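Local coordinates for RabGDI protein (Plasmodium falciparum 3D7, PDB 3P1W), which probably acts as a GDP-dissociation inhibitor for Rab GTPases and so would take part in vesicle transport, at residues 327-332 and 393-398; 36-41 and 103-108; 154-159 and 206-211. All coordinates share one frame; numbering follows the deposited sequence. Where two conformers were deposited one is given.

In the fold
The three contacts join different elements and are well separated, their centres 25 to 37 Å apart. Contacts 1 and 3 are buried at every residue that touches, whereas contact 2 is only partly buried. Contact 1 is wholly apolar, two isoleucines and a cysteine methylene, and sets I395, at the junction of two short helices, against strand 320-333 of a large mixed sheet. Contact 2 packs helix 30-41, next to the Rossmann-like sheet, against helix 101-108; it lies across the chain's centre from both others and adds a histidine ring and a lysine to its aliphatic part. Contact 3, farthest from that centre, sets two leucines around a phenylalanine in the helical region.

Contact 1 (327-332 and 393-398); sequences IRCICI and KEIEKP
No ring or other flat group takes part where I395 meets I327 and C329: the contact is made by methyl and methylene groups, without faces or edges. I395 divides the work between its two branches. Its CD1 lies 3.6 Å from C329 CB, so the cysteine touches through its methylene, and the same CD1 stands 4.1 Å from I327 CD1. The other branch brings I395 CG2 to 4.1 Å from I327 CG2, and the two isoleucines thus meet tip to tip, CD1 on CD1 and CG2 on CG2. With CG1 of I395 placed between the backbone N and the carbonyl carbon (chi1 64°), the longer branch extends to the strand. The backbones keep well apart, C329 CA and I395 CA being 8.5 Å from each other. I395 occupies the N-cap position of helix 396-400, and the turn before it is closed by the bond from E396 N to K393 O (3.1 Å). V382 of the adjoining strand also touches I395. Strand 320-333 runs antiparallel between strands 378-385 and 405-418, and the short helices lie in the connection between those two, a beta-alpha-beta crossover that passes over one intervening strand.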
loop_
_atom_site.group_PDB
_atom_site.type_symbol
_atom_site.label_atom_id
_atom_site.label_comp_id
_atom_site.label_asym_id
_atom_site.label_seq_id
_atom_site.Cartn_x
_atom_site.Cartn_y
_atom_site.Cartn_z
ATOM N N ILE A 327 7.280 -11.564 0.817
ATOM C CA ILE A 327 6.459 -12.633 1.348
ATOM C C ILE A 327 5.252 -12.000 2.000
ATOM O O ILE A 327 5.364 -10.957 2.678
ATOM C CB ILE A 327 7.260 -13.552 2.332
ATOM C CG1 ILE A 327 6.359 -14.665 2.874
ATOM C CG2 ILE A 327 7.931 -12.710 3.472
ATOM C CD1 ILE A 327 7.161 -15.811 3.604
ATOM N N ARG A 328 4.087 -12.553 1.690
ATOM C CA ARG A 328 2.849 -12.233 2.368
ATOM C C ARG A 328 2.205 -13.495 2.876
ATOM O O ARG A 328 2.100 -14.487 2.160
ATOM C CB ARG A 328 1.846 -11.483 1.454
ATOM C CG ARG A 328 2.363 -10.178 0.929
ATOM C CD ARG A 328 1.317 -9.340 0.238
ATOM N NE ARG A 328 1.939 -8.117 -0.264
ATOM C CZ ARG A 328 2.600 -8.021 -1.433
ATOM N NH1 ARG A 328 2.674 -9.051 -2.262
ATOM N NH2 ARG A 328 3.172 -6.885 -1.781
ATOM N N CYS A 329 1.798 -13.453 4.142
ATOM C CA CYS A 329 1.164 -14.574 4.798
ATOM C C CYS A 329 -0.182 -14.110 5.290
ATOM O O CYS A 329 -0.265 -13.293 6.203
ATOM C CB CYS A 329 2.005 -15.069 5.987
ATOM S SG CYS A 329 1.301 -16.611 6.665
ATOM N N ILE A 330 -1.231 -14.624 4.653
ATOM C CA ILE A 330 -2.606 -14.398 5.056
ATOM C C ILE A 330 -2.999 -15.429 6.105
ATOM O O ILE A 330 -2.872 -16.637 5.871
ATOM C CB ILE A 330 -3.547 -14.485 3.833
ATOM C CG1 ILE A 330 -3.202 -13.375 2.822
ATOM C CG2 ILE A 330 -5.037 -14.442 4.290
ATOM C CD1 ILE A 330 -3.788 -13.563 1.397
ATOM N N CYS A 331 -3.474 -14.959 7.266
ATOM C CA CYS A 331 -3.778 -15.822 8.397
ATOM C C CYS A 331 -5.228 -15.623 8.832
ATOM O O CYS A 331 -5.653 -14.492 9.084
ATOM C CB CYS A 331 -2.918 -15.463 9.598
ATOM S SG CYS A 331 -1.159 -15.399 9.282
ATOM N N ILE A 332 -5.978 -16.712 8.894
ATOM C CA ILE A 332 -7.317 -16.675 9.448
ATOM C C ILE A 332 -7.178 -16.834 10.948
ATOM O O ILE A 332 -6.592 -17.824 11.415
ATOM C CB ILE A 332 -8.199 -17.792 8.882
ATOM C CG1 ILE A 332 -8.486 -17.541 7.393
ATOM C CG2 ILE A 332 -9.530 -17.847 9.614
ATOM C CD1 ILE A 332 -9.213 -18.672 6.700
ATOM N N LYS A 393 10.863 -18.142 8.067
ATOM C CA LYS A 393 11.478 -17.889 9.352
ATOM C C LYS A 393 11.519 -16.370 9.684
ATOM O O LYS A 393 11.355 -15.978 10.838
ATOM C CB LYS A 393 12.896 -18.503 9.376
ATOM C CG LYS A 393 13.311 -19.101 10.689
ATOM C CD LYS A 393 13.128 -18.138 11.849
ATOM N N GLU A 394 11.706 -15.531 8.674
ATOM C CA GLU A 394 11.746 -14.077 8.876
ATOM C C GLU A 394 10.436 -13.523 9.435
ATOM O O GLU A 394 10.433 -12.464 10.034
ATOM C CB GLU A 394 12.087 -13.354 7.577
ATOM C CG GLU A 394 13.465 -13.684 7.025
ATOM C CD GLU A 394 13.734 -13.003 5.713
ATOM O OE1 GLU A 394 13.713 -11.764 5.666
ATOM O OE2 GLU A 394 14.025 -13.707 4.728
ATOM N N ILE A 395 9.326 -14.201 9.186
ATOM C CA ILE A 395 8.039 -13.744 9.714
ATOM C C ILE A 395 7.566 -14.509 10.951
ATOM O O ILE A 395 6.456 -14.288 11.432
ATOM C CB ILE A 395 6.950 -13.719 8.635
ATOM C CG1 ILE A 395 6.647 -15.119 8.103
ATOM C CG2 ILE A 395 7.368 -12.739 7.531
ATOM C CD1 ILE A 395 5.335 -15.169 7.268
ATOM N N GLU A 396 8.434 -15.339 11.510
ATOM C CA GLU A 396 8.074 -16.119 12.706
ATOM C C GLU A 396 7.682 -15.239 13.885
ATOM O O GLU A 396 6.604 -15.433 14.464
ATOM C CB GLU A 396 9.212 -17.091 13.059
ATOM C CG GLU A 396 8.971 -17.968 14.243
ATOM C CD GLU A 396 10.187 -18.848 14.543
ATOM O OE1 GLU A 396 10.828 -18.622 15.575
ATOM O OE2 GLU A 396 10.510 -19.729 13.726
ATOM N N LYS A 397 8.500 -14.238 14.219
ATOM C CA LYS A 397 8.197 -13.369 15.365
ATOM C C LYS A 397 6.933 -12.539 15.123
ATOM O O LYS A 397 6.058 -12.460 15.977
ATOM C CB LYS A 397 9.397 -12.478 15.734
ATOM C CG LYS A 397 9.440 -12.103 17.212
ATOM N N PRO A 398 6.793 -11.933 13.925
ATOM C CA PRO A 398 5.531 -11.262 13.671
ATOM C C PRO A 398 4.297 -12.154 13.805
ATOM O O PRO A 398 3.265 -11.722 14.334
ATOM C CB PRO A 398 5.678 -10.777 12.217
ATOM C CG PRO A 398 7.150 -10.618 12.031
ATOM C CD PRO A 398 7.789 -11.674 12.883
#

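Contact 2 (36-41 and 103-108); sequences SGLLSH and VKILKK
Helices 36-41 and 103-108 run in roughly the same direction, their axes 39° apart and 10.3 Å from each other at closest approach, with L38 facing I105 and H41 facing K108. At the first pair, L38 CD2 sits 4.0 Å from I105 CG2, the side chains crossing at about a right angle. The same leucine methyl reaches 4.1 Å from K108 CD and so links the two halves of the contact. At the second pair, K108 lays its CG over one face of the H41 imidazole, 4.1 Å from the ring centroid and 29° off the normal, a CH-pi contact. H41 CG is anti to the backbone N (chi1 179°), which carries the ring out to the neighbouring helix. H41 NE2 also comes within 3.3 Å of K108 O, but the angle is too poor for a hydrogen bond. The lysine chain bends at its last two torsions, and its NZ hydrogen-bonds Y42 OH, just past the first helix. Helix 440-454 covers the aliphatic side, with W450 on L38 and L446 on I105. Helix 30-41 is the connecting helix of the Rossmann-like beta-alpha-beta unit formed with parallel strands 20-26 and 46-49. K108 thus serves the contact with its methylenes while its amine is held by Y42; lying 5.2 Å from H41 ND1, that NZ would probably disfavour protonation of the imidazole.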
loop_
_atom_site.group_PDB
_atom_site.type_symbol
_atom_site.label_atom_id
_atom_site.label_comp_id
_atom_site.label_asym_id
_atom_site.label_seq_id
_atom_site.Cartn_x
_atom_site.Cartn_y
_atom_site.Cartn_z
ATOM N N SER A 36 -5.795 3.737 -15.956
ATOM C CA SER A 36 -6.849 3.679 -16.973
ATOM C C SER A 36 -7.938 4.724 -16.697
ATOM O O SER A 36 -8.423 5.409 -17.624
ATOM C CB SER A 36 -7.482 2.277 -17.037
ATOM O OG SER A 36 -6.546 1.300 -17.464
ATOM N N GLY A 37 -8.325 4.828 -15.424
ATOM C CA GLY A 37 -9.284 5.817 -14.943
ATOM C C GLY A 37 -8.859 7.239 -15.251
ATOM O O GLY A 37 -9.637 8.017 -15.820
ATOM N N LEU A 38 -7.617 7.568 -14.904
ATOM C CA LEU A 38 -7.035 8.874 -15.220
ATOM C C LEU A 38 -6.964 9.165 -16.725
ATOM O O LEU A 38 -7.252 10.300 -17.159
ATOM C CB LEU A 38 -5.633 8.976 -14.622
ATOM C CG LEU A 38 -5.580 9.072 -13.091
ATOM C CD1 LEU A 38 -4.153 8.885 -12.624
ATOM C CD2 LEU A 38 -6.146 10.425 -12.641
ATOM N N LEU A 39 -6.562 8.169 -17.524
ATOM C CA LEU A 39 -6.523 8.340 -18.994
ATOM C C LEU A 39 -7.919 8.602 -19.564
ATOM O O LEU A 39 -8.112 9.518 -20.377
ATOM C CB LEU A 39 -5.904 7.107 -19.663
ATOM C CG LEU A 39 -4.401 6.949 -19.406
ATOM C CD1 LEU A 39 -3.870 5.520 -19.703
ATOM C CD2 LEU A 39 -3.634 7.995 -20.163
ATOM N N SER A 40 -8.886 7.792 -19.144
ATOM C CA SER A 40 -10.275 7.953 -19.575
ATOM C C SER A 40 -10.838 9.301 -19.115
ATOM O O SER A 40 -11.582 9.968 -19.848
ATOM C CB SER A 40 -11.123 6.776 -19.055
ATOM O OG SER A 40 -12.505 6.940 -19.346
ATOM N N HIS A 41 -10.489 9.714 -17.897
ATOM C CA HIS A 41 -10.934 11.017 -17.392
ATOM C C HIS A 41 -10.404 12.188 -18.231
ATOM O O HIS A 41 -11.141 13.157 -18.495
ATOM C CB HIS A 41 -10.532 11.193 -15.927
ATOM C CG HIS A 41 -10.932 12.512 -15.344
ATOM N ND1 HIS A 41 -10.047 13.562 -15.202
ATOM C CD2 HIS A 41 -12.120 12.953 -14.865
ATOM C CE1 HIS A 41 -10.672 14.590 -14.657
ATOM N NE2 HIS A 41 -11.930 14.245 -14.441
ATOM N N VAL A 103 -6.574 8.972 -2.629
ATOM C CA VAL A 103 -7.880 9.562 -2.335
ATOM C C VAL A 103 -8.182 10.709 -3.295
ATOM O O VAL A 103 -9.296 10.800 -3.803
ATOM C CB VAL A 103 -8.008 9.986 -0.871
ATOM C CG1 VAL A 103 -9.240 10.886 -0.662
ATOM C CG2 VAL A 103 -8.096 8.748 0.016
ATOM N N LYS A 104 -7.186 11.552 -3.571
ATOM C CA LYS A 104 -7.371 12.680 -4.490
ATOM C C LYS A 104 -7.665 12.182 -5.901
ATOM O O LYS A 104 -8.531 12.717 -6.585
ATOM C CB LYS A 104 -6.145 13.608 -4.490
ATOM C CG LYS A 104 -5.903 14.290 -3.161
ATOM C CD LYS A 104 -4.606 15.097 -3.135
ATOM C CE LYS A 104 -4.421 15.745 -1.773
ATOM N NZ LYS A 104 -3.294 16.709 -1.702
ATOM N N ILE A 105 -6.946 11.143 -6.322
ATOM C CA ILE A 105 -7.158 10.518 -7.621
ATOM C C ILE A 105 -8.552 9.930 -7.744
ATOM O O ILE A 105 -9.209 10.103 -8.781
ATOM C CB ILE A 105 -6.119 9.422 -7.902
ATOM C CG1 ILE A 105 -4.765 10.050 -8.197
ATOM C CG2 ILE A 105 -6.531 8.566 -9.077
ATOM C CD1 ILE A 105 -3.605 9.029 -8.170
ATOM N N LEU A 106 -9.012 9.252 -6.698
ATOM C CA LEU A 106 -10.343 8.661 -6.721
ATOM C C LEU A 106 -11.417 9.748 -6.752
ATOM O O LEU A 106 -12.475 9.533 -7.325
ATOM C CB LEU A 106 -10.575 7.737 -5.518
ATOM C CG LEU A 106 -9.747 6.455 -5.501
ATOM C CD1 LEU A 106 -9.747 5.825 -4.128
ATOM C CD2 LEU A 106 -10.239 5.467 -6.536
ATOM N N LYS A 107 -11.153 10.892 -6.113
ATOM C CA LYS A 107 -12.081 12.026 -6.160
ATOM C C LYS A 107 -12.147 12.569 -7.578
ATOM O O LYS A 107 -13.233 12.688 -8.160
ATOM C CB LYS A 107 -11.641 13.155 -5.214
ATOM C CG LYS A 107 -11.584 12.776 -3.728
ATOM C CD LYS A 107 -12.729 13.336 -2.921
ATOM C CE LYS A 107 -12.557 13.066 -1.437
ATOM N NZ LYS A 107 -13.757 13.564 -0.679
ATOM N N LYS A 108 -10.985 12.904 -8.131
ATOM C CA LYS A 108 -10.895 13.462 -9.478
ATOM C C LYS A 108 -11.607 12.610 -10.531
ATOM O O LYS A 108 -12.348 13.138 -11.369
ATOM C CB LYS A 108 -9.427 13.647 -9.874
ATOM C CG LYS A 108 -9.214 14.037 -11.337
ATOM C CD LYS A 108 -7.738 14.136 -11.684
ATOM C CE LYS A 108 -7.103 15.397 -11.107
ATOM N NZ LYS A 108 -7.631 16.609 -11.767
#

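Contact 3 (154-159 and 206-211); sequences PLLSLM and IDFLGH
The CH-pi part of this contact is made by L155, which comes at F208 from the opposite direction and sets its CD1 over one face of the ring. That methyl lies 3.9 Å from the ring centroid and 14° off the normal, displaced slightly toward the CD2 side, where the distance from L155 CD1 to F208 CD2 is 3.8 Å. L155 CB adds a looser touch on F208 CE2 at 4.1 Å. The apolar edge contact belongs to L156: its CD2 lies in the ring plane, 3.7 Å from F208 CE2 and 4.2 Å from F208 CZ, and its side chain crosses the phenylalanine at about a right angle. Consecutive leucines thus occupy a face and an edge of one ring. F208 has its CG between the backbone N and the carbonyl carbon (chi1 81°), which projects the ring from helix 203-213 toward the turn. This is packing within the helical part of the molecule, consistent with the smaller, helical domain of Rab GDIs, and it joins helix 203-213 to the link that leads into helix 158-173. P144 touches both L155 and F208, while K161 and C164 of helix 158-173 pack on L156. Polar bonds fix the turn from outside the apolar contact: Q129 NE2 binds P154 O, and Q127 NE2 binds L155 O. At the N-cap of helix 158-173, S157 OG accepts a hydrogen bond from E160 N.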
loop_
_atom_site.group_PDB
_atom_site.type_symbol
_atom_site.label_atom_id
_atom_site.label_comp_id
_atom_site.label_asym_id
_atom_site.label_seq_id
_atom_site.Cartn_x
_atom_site.Cartn_y
_atom_site.Cartn_z
ATOM N N PRO A 154 2.500 4.983 26.128
ATOM C CA PRO A 154 3.409 3.964 26.693
ATOM C C PRO A 154 4.714 3.769 25.900
ATOM O O PRO A 154 5.642 3.100 26.366
ATOM C CB PRO A 154 2.565 2.692 26.672
ATOM C CG PRO A 154 1.568 2.922 25.571
ATOM C CD PRO A 154 1.245 4.382 25.638
ATOM N N LEU A 155 4.798 4.376 24.723
ATOM C CA LEU A 155 6.026 4.355 23.938
ATOM C C LEU A 155 7.126 5.245 24.494
ATOM O O LEU A 155 8.284 5.138 24.087
ATOM C CB LEU A 155 5.728 4.790 22.494
ATOM C CG LEU A 155 4.929 3.858 21.593
ATOM C CD1 LEU A 155 4.369 4.642 20.389
ATOM C CD2 LEU A 155 5.811 2.722 21.109
ATOM N N LEU A 156 6.772 6.128 25.429
ATOM C CA LEU A 156 7.661 7.196 25.847
ATOM C C LEU A 156 7.800 7.192 27.372
ATOM O O LEU A 156 6.825 7.005 28.071
ATOM C CB LEU A 156 7.066 8.530 25.391
ATOM C CG LEU A 156 6.710 8.665 23.905
ATOM C CD1 LEU A 156 5.855 9.907 23.669
ATOM C CD2 LEU A 156 7.964 8.686 23.068
ATOM N N SER A 157 9.008 7.392 27.868
ATOM C CA SER A 157 9.212 7.642 29.310
ATOM C C SER A 157 8.437 8.877 29.765
ATOM O O SER A 157 8.100 9.730 28.947
ATOM C CB SER A 157 10.683 7.909 29.554
ATOM O OG SER A 157 11.016 9.219 29.094
ATOM N N LEU A 158 8.238 9.019 31.081
ATOM C CA LEU A 158 7.429 10.105 31.641
ATOM C C LEU A 158 7.828 11.480 31.104
ATOM O O LEU A 158 6.967 12.303 30.821
ATOM C CB LEU A 158 7.526 10.112 33.178
ATOM C CG LEU A 158 6.403 10.845 33.917
ATOM C CD1 LEU A 158 5.060 10.183 33.646
ATOM C CD2 LEU A 158 6.684 10.899 35.423
ATOM N N MET A 159 8.617 12.359 30.881
ATOM C CA MET A 159 9.676 13.266 30.467
ATOM C C MET A 159 9.707 13.264 28.947
ATOM O O MET A 159 9.479 14.301 28.336
ATOM C CB MET A 159 11.033 12.850 31.036
ATOM N N ILE A 206 12.160 8.749 17.717
ATOM C CA ILE A 206 12.522 8.969 16.317
ATOM C C ILE A 206 12.091 7.768 15.464
ATOM O O ILE A 206 11.548 7.932 14.363
ATOM C CB ILE A 206 14.047 9.237 16.175
ATOM C CG1 ILE A 206 14.386 10.620 16.761
ATOM C CG2 ILE A 206 14.481 9.177 14.713
ATOM C CD1 ILE A 206 15.868 10.848 17.087
ATOM N N ASP A 207 12.309 6.572 15.998
ATOM C CA ASP A 207 11.903 5.347 15.320
ATOM C C ASP A 207 10.435 5.318 14.945
ATOM O O ASP A 207 10.116 5.072 13.773
ATOM C CB ASP A 207 12.195 4.129 16.186
ATOM C CG ASP A 207 13.663 3.870 16.349
ATOM O OD1 ASP A 207 14.460 4.470 15.592
ATOM O OD2 ASP A 207 14.007 3.065 17.259
ATOM N N PHE A 208 9.529 5.530 15.906
ATOM C CA PHE A 208 8.100 5.429 15.563
ATOM C C PHE A 208 7.623 6.662 14.808
ATOM O O PHE A 208 6.737 6.561 13.953
ATOM C CB PHE A 208 7.190 5.088 16.760
ATOM C CG PHE A 208 6.834 6.267 17.645
ATOM C CD1 PHE A 208 5.876 7.187 17.247
ATOM C CD2 PHE A 208 7.417 6.410 18.895
ATOM C CE1 PHE A 208 5.536 8.260 18.070
ATOM C CE2 PHE A 208 7.080 7.474 19.721
ATOM C CZ PHE A 208 6.146 8.399 19.306
ATOM N N LEU A 209 8.200 7.830 15.101
ATOM C CA LEU A 209 7.839 9.013 14.299
ATOM C C LEU A 209 8.156 8.826 12.821
ATOM O O LEU A 209 7.334 9.132 11.961
ATOM C CB LEU A 209 8.528 10.273 14.820
ATOM C CG LEU A 209 7.932 10.746 16.142
ATOM C CD1 LEU A 209 8.776 11.846 16.762
ATOM C CD2 LEU A 209 6.507 11.190 15.904
ATOM N N GLY A 210 9.355 8.353 12.525
ATOM C CA GLY A 210 9.788 8.205 11.148
ATOM C C GLY A 210 9.036 7.117 10.388
ATOM O O GLY A 210 8.630 7.321 9.234
ATOM N N HIS A 211 8.875 5.967 11.033
ATOM C CA HIS A 211 8.349 4.788 10.383
ATOM C C HIS A 211 6.831 4.691 10.456
ATOM O O HIS A 211 6.221 4.212 9.515
ATOM C CB HIS A 211 9.007 3.535 10.950
ATOM C CG HIS A 211 10.461 3.430 10.614
ATOM N ND1 HIS A 211 10.966 2.454 9.777
ATOM C CD2 HIS A 211 11.502 4.238 10.926
ATOM C CE1 HIS A 211 12.273 2.631 9.649
ATOM N NE2 HIS A 211 12.619 3.722 10.312
#